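PDB 6E6A: inclusion membrane protein A from Chlamydia trachomatis, which is a SNARE-like inclusion membrane protein that takes part in the homotypic fusion of chlamydial inclusions, here represented by its soluble domain. Local coordinates for residues L28-L33 / D52-L57; K44-V49 / A126-L131; L18-F23 / S99-I104; G95-L100 / G143-L148. The protein carries 3 engineered substitutions. All blocks are in the same frame, centred on the assembly; numbering follows the deposited sequence.

Contact 1 (L28-L33 / D52-L57). With NA (sodium ion), chain C.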
loop_
_atom_site.group_PDB
_atom_site.type_symbol
_atom_site.label_atom_id
_atom_site.label_comp_id
_atom_site.label_asym_id
_atom_site.label_seq_id
_atom_site.Cartn_x
_atom_site.Cartn_y
_atom_site.Cartn_z
ATOM N N LEU A 28 -4.025 0.965 -11.048
ATOM C CA LEU A 28 -3.443 2.308 -11.018
ATOM C C LEU A 28 -1.971 2.317 -11.433
ATOM O O LEU A 28 -1.509 3.276 -12.066
ATOM C CB LEU A 28 -3.618 2.929 -9.628
ATOM C CG LEU A 28 -5.073 3.277 -9.276
ATOM C CD1 LEU A 28 -5.186 3.825 -7.865
ATOM C CD2 LEU A 28 -5.621 4.284 -10.275
ATOM N N GLN A 29 -1.205 1.275 -11.083
ATOM C CA GLN A 29 0.203 1.267 -11.480
ATOM C C GLN A 29 0.349 1.296 -12.999
ATOM O O GLN A 29 1.205 2.011 -13.535
ATOM C CB GLN A 29 0.927 0.053 -10.878
ATOM C CG GLN A 29 0.499 -1.305 -11.442
ATOM C CD GLN A 29 1.234 -2.480 -10.818
ATOM O OE1 GLN A 29 0.850 -3.629 -11.010
ATOM N NE2 GLN A 29 2.304 -2.198 -10.084
ATOM N N LYS A 30 -0.497 0.544 -13.710
ATOM C CA LYS A 30 -0.471 0.564 -15.169
ATOM C C LYS A 30 -1.032 1.868 -15.728
ATOM O O LYS A 30 -0.525 2.383 -16.731
ATOM C CB LYS A 30 -1.233 -0.636 -15.718
ATOM C CG LYS A 30 -0.626 -1.970 -15.299
ATOM C CD LYS A 30 -1.126 -3.093 -16.187
ATOM C CE LYS A 30 -2.650 -3.152 -16.185
ATOM N NZ LYS A 30 -3.194 -3.726 -14.932
ATOM N N GLU A 31 -2.084 2.411 -15.108
ATOM C CA GLU A 31 -2.599 3.705 -15.553
ATOM C C GLU A 31 -1.500 4.761 -15.529
ATOM O O GLU A 31 -1.340 5.536 -16.481
ATOM C CB GLU A 31 -3.774 4.133 -14.670
ATOM C CG GLU A 31 -4.535 5.369 -15.177
ATOM C CD GLU A 31 -5.300 5.107 -16.467
ATOM O OE1 GLU A 31 -5.618 3.931 -16.748
ATOM O OE2 GLU A 31 -5.582 6.076 -17.204
ATOM N N PHE A 32 -0.692 4.766 -14.477
ATOM C CA PHE A 32 0.351 5.778 -14.391
ATOM C C PHE A 32 1.579 5.432 -15.235
ATOM O O PHE A 32 2.228 6.349 -15.744
ATOM C CB PHE A 32 0.672 6.053 -12.920
ATOM C CG PHE A 32 -0.322 6.990 -12.286
ATOM C CD1 PHE A 32 -0.173 8.359 -12.401
ATOM C CD2 PHE A 32 -1.450 6.500 -11.651
ATOM C CE1 PHE A 32 -1.111 9.223 -11.859
ATOM C CE2 PHE A 32 -2.386 7.362 -11.103
ATOM C CZ PHE A 32 -2.217 8.718 -11.212
ATOM N N LEU A 33 1.890 4.149 -15.467
ATOM C CA LEU A 33 2.930 3.842 -16.458
ATOM C C LEU A 33 2.511 4.318 -17.854
ATOM O O LEU A 33 3.328 4.862 -18.619
ATOM C CB LEU A 33 3.250 2.343 -16.465
ATOM C CG LEU A 33 4.469 1.878 -17.269
ATOM C CD1 LEU A 33 5.721 2.691 -16.910
ATOM C CD2 LEU A 33 4.720 0.392 -17.034
ATOM N N ASP A 52 7.493 6.448 -11.594
ATOM C CA ASP A 52 7.839 6.031 -10.234
ATOM C C ASP A 52 6.691 5.283 -9.573
ATOM O O ASP A 52 6.907 4.361 -8.762
ATOM C CB ASP A 52 8.171 7.257 -9.379
ATOM C CG ASP A 52 9.499 7.887 -9.728
ATOM O OD1 ASP A 52 10.276 7.295 -10.505
ATOM O OD2 ASP A 52 9.759 8.990 -9.211
ATOM N N PHE A 53 5.463 5.700 -9.883
ATOM C CA PHE A 53 4.307 5.058 -9.258
ATOM C C PHE A 53 4.232 3.555 -9.533
ATOM O O PHE A 53 3.681 2.812 -8.708
ATOM C CB PHE A 53 3.010 5.726 -9.714
ATOM C CG PHE A 53 2.542 6.828 -8.799
ATOM C CD1 PHE A 53 2.703 8.158 -9.145
ATOM C CD2 PHE A 53 1.945 6.529 -7.588
ATOM C CE1 PHE A 53 2.275 9.169 -8.290
ATOM C CE2 PHE A 53 1.515 7.533 -6.735
ATOM C CZ PHE A 53 1.678 8.847 -7.094
ATOM N N TYR A 54 4.763 3.072 -10.663
ATOM C CA TYR A 54 4.651 1.635 -10.929
ATOM C C TYR A 54 5.334 0.805 -9.841
ATOM O O TYR A 54 4.699 -0.048 -9.212
ATOM C CB TYR A 54 5.211 1.260 -12.313
ATOM C CG TYR A 54 4.852 -0.192 -12.624
ATOM C CD1 TYR A 54 5.607 -1.246 -12.111
ATOM C CD2 TYR A 54 3.705 -0.504 -13.344
ATOM C CE1 TYR A 54 5.241 -2.568 -12.340
ATOM C CE2 TYR A 54 3.339 -1.821 -13.578
ATOM C CZ TYR A 54 4.104 -2.843 -13.073
ATOM O OH TYR A 54 3.723 -4.141 -13.318
ATOM N N SER A 55 6.629 1.039 -9.601
ATOM C CA SER A 55 7.324 0.275 -8.565
ATOM C C SER A 55 6.800 0.603 -7.171
ATOM O O SER A 55 6.695 -0.296 -6.310
ATOM C CB SER A 55 8.832 0.514 -8.652
ATOM O OG SER A 55 9.137 1.898 -8.643
ATOM N N CYS A 56 6.437 1.875 -6.928
ATOM C CA CYS A 56 5.874 2.227 -5.624
ATOM C C CYS A 56 4.650 1.372 -5.285
ATOM O O CYS A 56 4.546 0.825 -4.181
ATOM C CB CYS A 56 5.524 3.715 -5.607
ATOM S SG CYS A 56 4.531 4.256 -4.195
ATOM N N LEU A 57 3.707 1.250 -6.223
ATOM C CA LEU A 57 2.513 0.445 -5.985
ATOM C C LEU A 57 2.796 -1.054 -6.055
ATOM O O LEU A 57 2.122 -1.841 -5.376
ATOM C CB LEU A 57 1.415 0.825 -6.977
ATOM C CG LEU A 57 0.927 2.270 -6.962
ATOM C CD1 LEU A 57 -0.364 2.386 -7.745
ATOM C CD2 LEU A 57 0.739 2.748 -5.534
HETATM NA NA NA C . -7.334 2.548 -18.009
#

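Contact 2 (K44-V49 / A126-L131). Engineered in segment 126-131: A126 (natural residue Val), A127 (natural residue Val).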
loop_
_atom_site.group_PDB
_atom_site.type_symbol
_atom_site.label_atom_id
_atom_site.label_comp_id
_atom_site.label_asym_id
_atom_site.label_seq_id
_atom_site.Cartn_x
_atom_site.Cartn_y
_atom_site.Cartn_z
ATOM N N LYS A 44 8.963 15.955 -18.952
ATOM C CA LYS A 44 9.919 15.100 -18.249
ATOM C C LYS A 44 9.533 14.863 -16.792
ATOM O O LYS A 44 9.546 13.725 -16.311
ATOM C CB LYS A 44 11.319 15.711 -18.333
ATOM C CG LYS A 44 12.452 14.716 -18.089
ATOM C CD LYS A 44 13.797 15.335 -18.446
ATOM C CE LYS A 44 14.864 14.971 -17.429
ATOM N NZ LYS A 44 15.360 13.576 -17.596
ATOM N N ASP A 45 9.250 15.946 -16.067
ATOM C CA ASP A 45 9.016 15.867 -14.625
ATOM C C ASP A 45 7.803 14.994 -14.311
ATOM O O ASP A 45 7.861 14.090 -13.455
ATOM C CB ASP A 45 8.817 17.291 -14.095
ATOM C CG ASP A 45 8.870 17.379 -12.580
ATOM O OD1 ASP A 45 8.392 18.396 -12.032
ATOM O OD2 ASP A 45 9.398 16.444 -11.941
ATOM N N LEU A 46 6.705 15.222 -15.039
ATOM C CA LEU A 46 5.485 14.450 -14.829
ATOM C C LEU A 46 5.685 13.003 -15.248
ATOM O O LEU A 46 5.197 12.084 -14.584
ATOM C CB LEU A 46 4.328 15.094 -15.598
ATOM C CG LEU A 46 2.889 14.566 -15.512
ATOM C CD1 LEU A 46 2.621 13.490 -16.538
ATOM C CD2 LEU A 46 2.552 14.056 -14.121
ATOM N N SER A 47 6.403 12.787 -16.355
ATOM C CA SER A 47 6.692 11.429 -16.800
ATOM C C SER A 47 7.492 10.654 -15.758
ATOM O O SER A 47 7.234 9.466 -15.523
ATOM C CB SER A 47 7.457 11.477 -18.120
ATOM O OG SER A 47 7.674 10.171 -18.618
ATOM N N ALA A 48 8.473 11.310 -15.133
ATOM C CA ALA A 48 9.284 10.643 -14.120
ATOM C C ALA A 48 8.450 10.254 -12.905
ATOM O O ALA A 48 8.539 9.116 -12.427
ATOM C CB ALA A 48 10.444 11.548 -13.699
ATOM N N VAL A 49 7.635 11.183 -12.385
ATOM C CA VAL A 49 6.841 10.826 -11.204
ATOM C C VAL A 49 5.818 9.731 -11.544
ATOM O O VAL A 49 5.638 8.757 -10.783
ATOM C CB VAL A 49 6.199 12.079 -10.561
ATOM C CG1 VAL A 49 5.031 12.626 -11.367
ATOM C CG2 VAL A 49 5.746 11.770 -9.132
ATOM N N ALA A 126 0.934 22.019 -9.974
ATOM C CA ALA A 126 0.245 21.532 -8.780
ATOM C C ALA A 126 -0.022 20.034 -8.865
ATOM O O ALA A 126 0.083 19.319 -7.861
ATOM C CB ALA A 126 -1.061 22.301 -8.568
ATOM N N ALA A 127 -0.389 19.542 -10.053
ATOM C CA ALA A 127 -0.611 18.108 -10.221
ATOM C C ALA A 127 0.658 17.320 -9.932
ATOM O O ALA A 127 0.616 16.298 -9.240
ATOM C CB ALA A 127 -1.110 17.804 -11.637
ATOM N N ILE A 128 1.799 17.793 -10.443
ATOM C CA ILE A 128 3.073 17.114 -10.210
ATOM C C ILE A 128 3.429 17.128 -8.729
ATOM O O ILE A 128 3.901 16.127 -8.179
ATOM C CB ILE A 128 4.180 17.769 -11.058
ATOM C CG1 ILE A 128 3.997 17.410 -12.531
ATOM C CG2 ILE A 128 5.561 17.357 -10.561
ATOM C CD1 ILE A 128 4.729 18.335 -13.471
ATOM N N GLU A 129 3.226 18.268 -8.066
ATOM C CA GLU A 129 3.500 18.343 -6.631
ATOM C C GLU A 129 2.617 17.390 -5.831
ATOM O O GLU A 129 3.086 16.731 -4.891
ATOM C CB GLU A 129 3.308 19.780 -6.143
ATOM C CG GLU A 129 3.287 19.928 -4.619
ATOM C CD GLU A 129 4.676 19.887 -4.007
ATOM O OE1 GLU A 129 4.791 20.039 -2.770
ATOM O OE2 GLU A 129 5.660 19.703 -4.760
ATOM N N GLU A 130 1.325 17.327 -6.161
ATOM C CA GLU A 130 0.443 16.398 -5.463
ATOM C C GLU A 130 0.849 14.954 -5.730
ATOM O O GLU A 130 0.824 14.116 -4.819
ATOM C CB GLU A 130 -1.018 16.635 -5.854
ATOM C CG GLU A 130 -1.978 15.708 -5.108
ATOM C CD GLU A 130 -3.451 16.044 -5.299
ATOM O OE1 GLU A 130 -3.782 16.919 -6.130
ATOM O OE2 GLU A 130 -4.287 15.410 -4.614
ATOM N N LEU A 131 1.234 14.640 -6.974
ATOM C CA LEU A 131 1.639 13.273 -7.291
ATOM C C LEU A 131 2.918 12.890 -6.556
ATOM O O LEU A 131 3.046 11.760 -6.075
ATOM C CB LEU A 131 1.820 13.114 -8.802
ATOM C CG LEU A 131 0.533 12.990 -9.615
ATOM C CD1 LEU A 131 0.806 13.219 -11.093
ATOM C CD2 LEU A 131 -0.086 11.607 -9.392
#

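Contact 3 (L18-F23 / S99-I104)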
loop_
_atom_site.group_PDB
_atom_site.type_symbol
_atom_site.label_atom_id
_atom_site.label_comp_id
_atom_site.label_asym_id
_atom_site.label_seq_id
_atom_site.Cartn_x
_atom_site.Cartn_y
_atom_site.Cartn_z
ATOM N N LEU A 18 -8.200 -6.634 1.675
ATOM C CA LEU A 18 -6.873 -6.457 1.081
ATOM C C LEU A 18 -6.866 -6.800 -0.407
ATOM O O LEU A 18 -6.089 -6.216 -1.175
ATOM C CB LEU A 18 -5.837 -7.300 1.825
ATOM C CG LEU A 18 -5.565 -6.902 3.281
ATOM C CD1 LEU A 18 -4.473 -7.778 3.872
ATOM C CD2 LEU A 18 -5.206 -5.430 3.390
ATOM N N LYS A 19 -7.678 -7.777 -0.826
ATOM C CA LYS A 19 -7.759 -8.103 -2.248
ATOM C C LYS A 19 -8.232 -6.898 -3.060
ATOM O O LYS A 19 -7.788 -6.694 -4.199
ATOM C CB LYS A 19 -8.656 -9.328 -2.469
ATOM C CG LYS A 19 -10.144 -9.062 -2.554
ATOM C CD LYS A 19 -10.907 -10.318 -2.977
ATOM C CE LYS A 19 -10.915 -11.368 -1.865
ATOM N NZ LYS A 19 -11.386 -12.707 -2.337
ATOM N N GLU A 20 -9.139 -6.095 -2.495
ATOM C CA GLU A 20 -9.598 -4.901 -3.195
ATOM C C GLU A 20 -8.447 -3.929 -3.431
ATOM O O GLU A 20 -8.304 -3.389 -4.535
ATOM C CB GLU A 20 -10.723 -4.229 -2.401
ATOM C CG GLU A 20 -11.114 -2.828 -2.881
ATOM C CD GLU A 20 -12.019 -2.089 -1.892
ATOM O OE1 GLU A 20 -11.770 -2.168 -0.675
ATOM O OE2 GLU A 20 -12.974 -1.421 -2.335
ATOM N N ILE A 21 -7.609 -3.710 -2.411
ATOM C CA ILE A 21 -6.439 -2.840 -2.557
ATOM C C ILE A 21 -5.485 -3.395 -3.604
ATOM O O ILE A 21 -4.965 -2.662 -4.453
ATOM C CB ILE A 21 -5.725 -2.665 -1.206
ATOM C CG1 ILE A 21 -6.631 -1.960 -0.197
ATOM C CG2 ILE A 21 -4.425 -1.876 -1.391
ATOM C CD1 ILE A 21 -6.089 -2.035 1.237
ATOM N N ASN A 22 -5.219 -4.698 -3.541
ATOM C CA ASN A 22 -4.307 -5.311 -4.499
ATOM C C ASN A 22 -4.782 -5.078 -5.932
ATOM O O ASN A 22 -3.998 -4.687 -6.810
ATOM C CB ASN A 22 -4.192 -6.809 -4.188
ATOM C CG ASN A 22 -3.237 -7.537 -5.115
ATOM O OD1 ASN A 22 -2.021 -7.349 -5.049
ATOM N ND2 ASN A 22 -3.786 -8.378 -5.987
ATOM N N PHE A 23 -6.082 -5.269 -6.174
ATOM C CA PHE A 23 -6.630 -5.064 -7.510
ATOM C C PHE A 23 -6.562 -3.596 -7.933
ATOM O O PHE A 23 -6.157 -3.277 -9.061
ATOM C CB PHE A 23 -8.067 -5.574 -7.558
ATOM C CG PHE A 23 -8.639 -5.628 -8.941
ATOM C CD1 PHE A 23 -8.502 -6.767 -9.710
ATOM C CD2 PHE A 23 -9.310 -4.535 -9.472
ATOM C CE1 PHE A 23 -9.028 -6.821 -10.994
ATOM C CE2 PHE A 23 -9.839 -4.581 -10.749
ATOM C CZ PHE A 23 -9.692 -5.724 -11.511
ATOM N N SER A 99 -4.400 4.789 5.705
ATOM C CA SER A 99 -3.652 5.739 4.888
ATOM C C SER A 99 -3.674 5.338 3.423
ATOM O O SER A 99 -3.877 6.184 2.550
ATOM C CB SER A 99 -2.204 5.834 5.366
ATOM O OG SER A 99 -2.035 6.876 6.298
ATOM N N LEU A 100 -3.456 4.050 3.135
ATOM C CA LEU A 100 -3.499 3.591 1.748
ATOM C C LEU A 100 -4.835 3.929 1.102
ATOM O O LEU A 100 -4.888 4.432 -0.029
ATOM C CB LEU A 100 -3.272 2.079 1.673
ATOM C CG LEU A 100 -1.957 1.461 2.127
ATOM C CD1 LEU A 100 -1.953 -0.032 1.807
ATOM C CD2 LEU A 100 -0.771 2.152 1.486
ATOM N N ARG A 101 -5.932 3.634 1.801
ATOM C CA ARG A 101 -7.247 3.913 1.224
ATOM C C ARG A 101 -7.436 5.409 0.946
ATOM O O ARG A 101 -7.913 5.803 -0.132
ATOM C CB ARG A 101 -8.336 3.355 2.140
ATOM C CG ARG A 101 -8.248 1.811 2.290
ATOM C CD ARG A 101 -9.457 1.227 3.024
ATOM N NE ARG A 101 -9.373 -0.228 3.166
ATOM C CZ ARG A 101 -9.610 -1.093 2.183
ATOM N NH1 ARG A 101 -9.952 -0.656 0.976
ATOM N NH2 ARG A 101 -9.517 -2.395 2.404
ATOM N N GLU A 102 -7.061 6.267 1.906
ATOM C CA GLU A 102 -7.249 7.708 1.697
ATOM C C GLU A 102 -6.360 8.236 0.561
ATOM O O GLU A 102 -6.796 9.066 -0.265
ATOM C CB GLU A 102 -6.988 8.463 3.013
ATOM C CG GLU A 102 -8.106 8.272 4.052
ATOM C CD GLU A 102 -7.962 9.154 5.290
ATOM O OE1 GLU A 102 -6.930 9.846 5.440
ATOM O OE2 GLU A 102 -8.896 9.140 6.122
ATOM N N GLU A 103 -5.126 7.729 0.469
ATOM C CA GLU A 103 -4.228 8.156 -0.602
ATOM C C GLU A 103 -4.762 7.740 -1.963
ATOM O O GLU A 103 -4.685 8.513 -2.925
ATOM C CB GLU A 103 -2.820 7.591 -0.392
ATOM C CG GLU A 103 -2.106 8.081 0.870
ATOM C CD GLU A 103 -1.566 9.496 0.740
ATOM O OE1 GLU A 103 -1.691 10.105 -0.346
ATOM O OE2 GLU A 103 -1.017 10.001 1.736
ATOM N N ILE A 104 -5.307 6.524 -2.062
ATOM C CA ILE A 104 -5.894 6.061 -3.318
ATOM C C ILE A 104 -7.054 6.954 -3.727
ATOM O O ILE A 104 -7.227 7.274 -4.915
ATOM C CB ILE A 104 -6.343 4.593 -3.180
ATOM C CG1 ILE A 104 -5.143 3.655 -3.171
ATOM C CG2 ILE A 104 -7.307 4.199 -4.296
ATOM C CD1 ILE A 104 -5.520 2.233 -2.800
#

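Contact 4 (G95-L100 / G143-L148). With NA (sodium ion), chain D.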
loop_
_atom_site.group_PDB
_atom_site.type_symbol
_atom_site.label_atom_id
_atom_site.label_comp_id
_atom_site.label_asym_id
_atom_site.label_seq_id
_atom_site.Cartn_x
_atom_site.Cartn_y
_atom_site.Cartn_z
ATOM N N GLY A 95 -3.554 1.928 10.834
ATOM C CA GLY A 95 -3.360 3.286 10.359
ATOM C C GLY A 95 -2.681 3.308 8.999
ATOM O O GLY A 95 -3.040 4.119 8.143
ATOM N N SER A 96 -1.791 2.351 8.724
ATOM C CA SER A 96 -1.200 2.314 7.392
ATOM C C SER A 96 -2.207 1.877 6.337
ATOM O O SER A 96 -2.203 2.410 5.221
ATOM C CB SER A 96 0.026 1.416 7.393
ATOM O OG SER A 96 1.090 2.062 8.062
ATOM N N VAL A 97 -3.074 0.908 6.653
ATOM C CA VAL A 97 -4.079 0.511 5.665
ATOM C C VAL A 97 -5.067 1.650 5.425
ATOM O O VAL A 97 -5.458 1.925 4.280
ATOM C CB VAL A 97 -4.790 -0.788 6.084
ATOM C CG1 VAL A 97 -5.950 -1.075 5.130
ATOM C CG2 VAL A 97 -3.813 -1.949 6.068
ATOM N N ALA A 98 -5.488 2.334 6.497
ATOM C CA ALA A 98 -6.371 3.483 6.327
ATOM C C ALA A 98 -5.700 4.564 5.480
ATOM O O ALA A 98 -6.340 5.177 4.611
ATOM C CB ALA A 98 -6.784 4.022 7.698
ATOM N N SER A 99 -4.400 4.789 5.705
ATOM C CA SER A 99 -3.652 5.739 4.888
ATOM C C SER A 99 -3.674 5.338 3.423
ATOM O O SER A 99 -3.877 6.184 2.550
ATOM C CB SER A 99 -2.204 5.834 5.366
ATOM O OG SER A 99 -2.035 6.876 6.298
ATOM N N LEU A 100 -3.456 4.050 3.135
ATOM C CA LEU A 100 -3.499 3.591 1.748
ATOM C C LEU A 100 -4.835 3.929 1.102
ATOM O O LEU A 100 -4.888 4.432 -0.029
ATOM C CB LEU A 100 -3.272 2.079 1.673
ATOM C CG LEU A 100 -1.957 1.461 2.127
ATOM C CD1 LEU A 100 -1.953 -0.032 1.807
ATOM C CD2 LEU A 100 -0.771 2.152 1.486
ATOM N N GLY A 143 5.929 0.667 2.773
ATOM C CA GLY A 143 7.144 0.145 3.379
ATOM C C GLY A 143 6.960 -0.209 4.842
ATOM O O GLY A 143 7.452 -1.247 5.308
ATOM N N GLN A 144 6.231 0.636 5.582
ATOM C CA GLN A 144 5.913 0.331 6.975
ATOM C C GLN A 144 5.084 -0.941 7.087
ATOM O O GLN A 144 5.341 -1.783 7.956
ATOM C CB GLN A 144 5.176 1.502 7.623
ATOM C CG GLN A 144 4.630 1.187 9.000
ATOM C CD GLN A 144 4.231 2.430 9.764
ATOM O OE1 GLN A 144 4.637 3.541 9.416
ATOM N NE2 GLN A 144 3.439 2.253 10.815
ATOM N N LEU A 145 4.075 -1.093 6.230
ATOM C CA LEU A 145 3.270 -2.306 6.261
ATOM C C LEU A 145 4.111 -3.526 5.926
ATOM O O LEU A 145 4.005 -4.565 6.590
ATOM C CB LEU A 145 2.116 -2.202 5.264
ATOM C CG LEU A 145 0.837 -1.524 5.728
ATOM C CD1 LEU A 145 -0.109 -1.345 4.548
ATOM C CD2 LEU A 145 0.204 -2.363 6.820
ATOM N N SER A 146 4.961 -3.391 4.917
ATOM C CA SER A 146 5.851 -4.493 4.470
ATOM C C SER A 146 6.738 -4.959 5.629
ATOM O O SER A 146 6.771 -6.167 5.890
ATOM C CB SER A 146 6.700 -4.061 3.305
ATOM O OG SER A 146 6.000 -4.213 2.085
ATOM N N GLN A 147 7.439 -4.034 6.269
ATOM C CA GLN A 147 8.360 -4.358 7.391
ATOM C C GLN A 147 7.565 -4.955 8.556
ATOM O O GLN A 147 8.017 -5.966 9.116
ATOM C CB GLN A 147 9.127 -3.113 7.834
ATOM C CG GLN A 147 10.388 -3.436 8.625
ATOM C CD GLN A 147 11.127 -4.629 8.067
ATOM O OE1 GLN A 147 11.782 -4.552 7.030
ATOM N NE2 GLN A 147 11.019 -5.756 8.750
ATOM N N LEU A 148 6.437 -4.350 8.898
ATOM C CA LEU A 148 5.576 -4.834 10.008
ATOM C C LEU A 148 5.200 -6.296 9.740
ATOM O O LEU A 148 5.435 -7.139 10.614
ATOM C CB LEU A 148 4.334 -3.940 10.057
ATOM C CG LEU A 148 3.294 -4.285 11.118
ATOM C CD1 LEU A 148 2.565 -3.029 11.572
ATOM C CD2 LEU A 148 2.305 -5.313 10.592
HETATM NA NA NA D . 1.167 3.181 10.643
#

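Contact 1 (L28-L33 / D52-L57)
An antiparallel helical hairpin brings Q29 and Y54 together, helices 18-38 and 44-62 running back along each other as consecutive members of a helical bundle. The local axes come as close as 8.0 Å, with their directions 165° apart. The amide of Q29 lies flat over one face of the Y54 ring, the two planes only 4° from parallel, and NE2 of Q29 sits 3.5 Å above the ring plane, over its centre. CG of Q29 is wedged between the backbone N and the carbonyl carbon (chi1 68°), and from there the extended chain carries the amide over the ring. The same NE2 also gives a weak hydrogen bond to the backbone O of Y54, at 3.3 Å. L33 reaches the tyrosine with one methyl, CD2 lying 3.9 Å from CD2 of Y54. Behind the amide the contact is apolar: CD1 of L57 tucks against the backbone of Q29, 3.6 Å from its N, and also touches CB of L28. The rings of F32 and F53 lean obliquely together, centroids 5.1 Å apart, and both also pack on L131 and L107. On helix 18-38, E31 turns from this interface and binds a sodium ion through OE1 at 2.5 Å, while its OE2 pairs with R115. Because Q29 NE2 has its stronger acceptor in Q58 OE1, and Q29 OE1 takes a weak bond from R61, a buried amide is satisfied at both ends and held flat on the tyrosine.

Contact 2 (K44-V49 / A126-L131)
Two helices of the bundle, 44-62 and 125-163, run side by side in nearly the same direction where D45 and L46 pack against I128. The local axes stand 10.0 Å apart and diverge by 25°, so side chains rather than backbones fill the interval. The apolar contacts come first. CB of L46 already lies 3.9 Å from I128 CG1, and with CG anti to the backbone N (chi1 -176°) the branch extends toward I128 and L131, its CD2 3.6 Å from CD1 of L131. V49 lies across L131 at about a right angle, its CG1 4.1 Å from CB of L131 while its other methyl, CG2, rests near the L131 carbonyl. V114 of helix 110-119 also packs on L46, and L110 of that helix and L107 of helix 87-107 on L131, so this layer continues into the bundle. The polar element lies at the border: no hydrogen bond links the two segments, but the carboxylate of D45 reaches over I128 to form a salt bridge from OD2 to K132, one turn further along the second helix. The other oxygen, OD1, lies 3.4 Å from the branch methyl CG2 of I128.

Contact 3 (L18-F23 / S99-I104)
I21 and R101 face each other where the two helices run in broadly the same direction, their local axes 39° apart and no closer than 11.5 Å. R101 does most of the bridging, its chain extended from CG to NE to bring the guanidinium across to helix 18-38. There E20, whose chain sets off opposite the backbone N (chi1 169°), presents OE1 to R101 NH1 at 2.9 Å, a salt bridge with a hydrogen bond that is clearly bent. The carboxylate is met from above its plane, and the two flat groups are strongly twisted against each other. I21 crosses beneath the arginine at about a right angle, its CD1 covering one face of the guanidinium near the rim, 3.6 Å from NH2. The branch methyl CG2 of I21 points into the apolar side, 4.4 Å from CD1 of L100 and close to CD1 of I104. R101 NH2 also donates to the backbone O of V15 and of S17, tying it to the end of helix 7-15 and the short link before helix 18-38. F60 of helix 44-62 packs on I21 and L100, and L18 leans on F67 and L71 of helix 64-75, placing the contact between these helices.

Contact 4 (G95-L100 / G143-L148)
At one of the sodium sites of this domain, S96 faces Q144 and L145 across a roughly antiparallel pair of helices, 146° between their directions and 9.9 Å between axes. Q144 comes first. Its extended side chain lies beside the serine hydroxyl and carries its amide to the sodium ion, which it binds together with S96; which end of that amide faces the ion is doubtful. S96 OG stands 2.8 Å from the ion and also hydrogen-bonds to OE1 of E141 one turn earlier on helix 125-163, so the hydroxyl has both the ion and a carboxylate as partners. L145 follows and makes the apolar part. Its CG presses on CB of S96 at 3.5 Å, a tight fit, while CD1 lies 4.0 Å from CG2 of V97, the two side chains crossing near a right angle. The same CD1 meets L100 tip to tip, 3.6 Å from its CD1. Next along, S146 points elsewhere and bonds through OG to N63. L148, a turn beyond L145, packs on I89 and D92 of helix 87-107 and on L70 of helix 64-75, while L145 rests on F67 of that same helix.

In the fold
From the N terminus, helix 18-38 opens contact 3 and then contact 1, which closes first, by the turn into helix 44-62, and is nested inside the loop that contact 3 closes on helix 87-107. Contact 2 starts on helix 44-62 before contact 1 has closed and runs to helix 125-163, so it crosses contacts 1, 3 and 4. Contact 4 begins where contact 3 ends, sharing S99 and L100, and closes last. Contacts 1 and 2 touch through F32, F53 and L131, and contacts 3 and 4 through I21 and V97. Together they tie four long helices into one elongated bundle.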